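Local coordinates for Iron(III) ABC transporter, periplasmic iron-compound-binding protein (Vibrio cholerae, PDB 3TEF), which probably binds iron-loaded catecholate siderophores in the periplasm and delivers them to an ABC transporter for iron uptake, at residues I33-I38 with G266-E271. Residues are numbered along the deposited sequence; the frame is centred on the assembly and turned at random.
Sequences IDSFGI and GVKATE
Ser35, the last residue of helix 27-35, and Phe36 just after it meet Val267 and Lys268 in the first turn of helix 267-279. The contact is mainly van der Waals, with no hydrogen bond between the two segments. Ser35 CB lies 3.7 Å from Val267 CB. Val267 CG1, anti to the backbone N (chi1 170°), touches Ser35 more loosely. Val267 CG2 lies 3.6 Å from Phe36 CE2, oblique to the ring. Helix 131-154 touches both Phe36 and Val267.

The bent aliphatic chain of Lys268 passes Ser35 OG, with Lys268 CG at 3.6 Å and CE at 3.7 Å.

Asp31, one turn before Ser35, links the two helices: its O bonds Ser35 OG, and its carboxylate accepts from Lys268 N and Ala269 N. Other polar bonds are local to the helix ends. Gly266 O takes both Thr270 N and Thr270 OG1, the latter at 2.7 Å. A Schellman motif with Gly37 as C-prime ends helix 27-35.

The chemistry implies that the C-terminal helix docks by packing on the N-terminal lobe of a two-lobed binding protein, as in its family, where one long helix, here probably 131-154, joins the lobes; Asp31 adds a polar tie.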
ATOM      1  N   ILE A  33       1.888   6.938 -10.300  1.00 19.17           N
ATOM      2  CA  ILE A  33       2.020   7.350 -11.695  1.00 21.68           C
ATOM      3  C   ILE A  33       1.230   8.640 -11.969  1.00 22.72           C
ATOM      4  O   ILE A  33       1.770   9.613 -12.493  1.00 24.99           O
ATOM      5  CB  ILE A  33       1.651   6.202 -12.662  1.00 25.32           C
ATOM      6  CG1 ILE A  33       2.807   5.189 -12.706  1.00 27.66           C
ATOM      7  CG2 ILE A  33       1.353   6.739 -14.047  1.00 28.60           C
ATOM      8  CD1 ILE A  33       2.492   3.886 -13.419  1.00 29.00           C
ATOM      9  N   ASP A  34      -0.030   8.661 -11.574  1.00 22.16           N
ATOM     10  CA  ASP A  34      -0.816   9.875 -11.723  1.00 25.46           C
ATOM     11  C   ASP A  34      -0.227  11.048 -10.927  1.00 26.34           C
ATOM     12  O   ASP A  34      -0.165  12.167 -11.427  1.00 25.81           O
ATOM     13  CB  ASP A  34      -2.271   9.626 -11.336  1.00 22.98           C
ATOM     14  CG  ASP A  34      -3.110  10.877 -11.438  1.00 27.14           C
ATOM     15  OD1 ASP A  34      -3.519  11.222 -12.561  1.00 27.26           O
ATOM     16  OD2 ASP A  34      -3.337  11.509 -10.392  1.00 28.40           O
ATOM     17  N   SER A  35       0.208  10.785  -9.695  1.00 22.61           N
ATOM     18  CA  SER A  35       0.749  11.826  -8.821  1.00 22.13           C
ATOM     19  C   SER A  35       1.955  12.542  -9.432  1.00 25.12           C
ATOM     20  O   SER A  35       2.147  13.753  -9.223  1.00 26.26           O
ATOM     21  CB  SER A  35       1.127  11.253  -7.453  1.00 24.09           C
ATOM     22  OG  SER A  35      -0.018  10.793  -6.761  1.00 30.20           O
ATOM     23  N   PHE A  36       2.765  11.794 -10.171  1.00 24.14           N
ATOM     24  CA  PHE A  36       3.960  12.346 -10.808  1.00 27.33           C
ATOM     25  C   PHE A  36       3.668  12.892 -12.211  1.00 30.92           C
ATOM     26  O   PHE A  36       4.578  13.280 -12.942  1.00 32.09           O
ATOM     27  CB  PHE A  36       5.114  11.326 -10.811  1.00 29.59           C
ATOM     28  CG  PHE A  36       5.787  11.174  -9.468  1.00 28.57           C
ATOM     29  CD1 PHE A  36       6.328  12.282  -8.826  1.00 32.62           C
ATOM     30  CD2 PHE A  36       5.881   9.937  -8.853  1.00 27.07           C
ATOM     31  CE1 PHE A  36       6.939  12.150  -7.591  1.00 31.17           C
ATOM     32  CE2 PHE A  36       6.481   9.799  -7.618  1.00 26.92           C
ATOM     33  CZ  PHE A  36       7.019  10.905  -6.989  1.00 29.46           C
ATOM     34  N   GLY A  37       2.387  12.931 -12.571  1.00 27.69           N
ATOM     35  CA  GLY A  37       1.955  13.654 -13.751  1.00 31.10           C
ATOM     36  C   GLY A  37       1.885  12.861 -15.036  1.00 27.68           C
ATOM     37  O   GLY A  37       1.797  13.433 -16.118  1.00 30.71           O
ATOM     38  N   ILE A  38       1.918  11.537 -14.922  1.00 26.18           N
ATOM     39  CA  ILE A  38       1.844  10.669 -16.096  1.00 24.87           C
ATOM     40  C   ILE A  38       0.413  10.177 -16.307  1.00 26.24           C
ATOM     41  O   ILE A  38      -0.254   9.810 -15.345  1.00 28.94           O
ATOM     42  CB  ILE A  38       2.764   9.439 -15.922  1.00 26.84           C
ATOM     43  CG1 ILE A  38       4.219   9.867 -15.659  1.00 31.05           C
ATOM     44  CG2 ILE A  38       2.626   8.497 -17.111  1.00 26.51           C
ATOM     45  CD1 ILE A  38       4.816  10.755 -16.738  1.00 34.07           C
ATOM     46  N   GLY A 266       1.720   3.977  -3.008  1.00 17.37           N
ATOM     47  CA  GLY A 266       1.271   5.166  -3.698  1.00 20.03           C
ATOM     48  C   GLY A 266       1.879   6.409  -3.076  1.00 19.36           C
ATOM     49  O   GLY A 266       2.291   6.394  -1.913  1.00 20.80           O
ATOM     50  N   VAL A 267       1.938   7.487  -3.849  1.00 20.26           N
ATOM     51  CA  VAL A 267       2.344   8.784  -3.295  1.00 20.12           C
ATOM     52  C   VAL A 267       1.292   9.340  -2.323  1.00 18.94           C
ATOM     53  O   VAL A 267       1.593   9.604  -1.148  1.00 21.92           O
ATOM     54  CB  VAL A 267       2.701   9.781  -4.414  1.00 19.06           C
ATOM     55  CG1 VAL A 267       2.896  11.202  -3.860  1.00 24.73           C
ATOM     56  CG2 VAL A 267       3.942   9.289  -5.180  1.00 23.36           C
ATOM     57  N   LYS A 268       0.056   9.480  -2.792  1.00 20.97           N
ATOM     58  CA  LYS A 268      -1.021   9.966  -1.931  1.00 21.53           C
ATOM     59  C   LYS A 268      -1.239   8.989  -0.786  1.00 23.12           C
ATOM     60  O   LYS A 268      -1.512   9.391   0.343  1.00 22.67           O
ATOM     61  CB  LYS A 268      -2.327  10.135  -2.711  1.00 24.10           C
ATOM     62  CG  LYS A 268      -2.223  11.041  -3.925  1.00 31.05           C
ATOM     63  CD  LYS A 268      -1.714  12.403  -3.556  1.00 36.40           C
ATOM     64  CE  LYS A 268      -1.815  13.364  -4.730  1.00 46.23           C
ATOM     65  NZ  LYS A 268      -1.742  14.784  -4.274  1.00 42.98           N
ATOM     66  N   ALA A 269      -1.090   7.696  -1.079  1.00 20.40           N
ATOM     67  CA  ALA A 269      -1.268   6.677  -0.062  1.00 18.45           C
ATOM     68  C   ALA A 269      -0.277   6.861   1.072  1.00 19.84           C
ATOM     69  O   ALA A 269      -0.645   6.818   2.249  1.00 19.39           O
ATOM     70  CB  ALA A 269      -1.122   5.273  -0.688  1.00 17.89           C
ATOM     71  N   THR A 270       0.980   7.097   0.713  1.00 19.51           N
ATOM     72  CA  THR A 270       2.034   7.226   1.703  1.00 20.67           C
ATOM     73  C   THR A 270       1.837   8.502   2.504  1.00 18.52           C
ATOM     74  O   THR A 270       2.040   8.516   3.710  1.00 22.17           O
ATOM     75  CB  THR A 270       3.423   7.183   1.055  1.00 20.31           C
ATOM     76  OG1 THR A 270       3.585   5.924   0.392  1.00 21.40           O
ATOM     77  CG2 THR A 270       4.498   7.337   2.118  1.00 23.26           C
ATOM     78  N   GLU A 271       1.406   9.561   1.834  1.00 22.44           N
ATOM     79  CA  GLU A 271       1.072  10.793   2.548  1.00 23.39           C
ATOM     80  C   GLU A 271      -0.064  10.597   3.541  1.00 23.71           C
ATOM     81  O   GLU A 271      -0.029  11.141   4.655  1.00 24.66           O
ATOM     82  CB  GLU A 271       0.790  11.914   1.560  1.00 25.43           C
ATOM     83  CG  GLU A 271       2.073  12.318   0.865  1.00 26.85           C
ATOM     84  CD  GLU A 271       1.864  13.318  -0.235  1.00 35.65           C
ATOM     85  OE1 GLU A 271       0.747  13.383  -0.790  1.00 35.54           O
ATOM     86  OE2 GLU A 271       2.827  14.045  -0.545  1.00 39.56           O
TER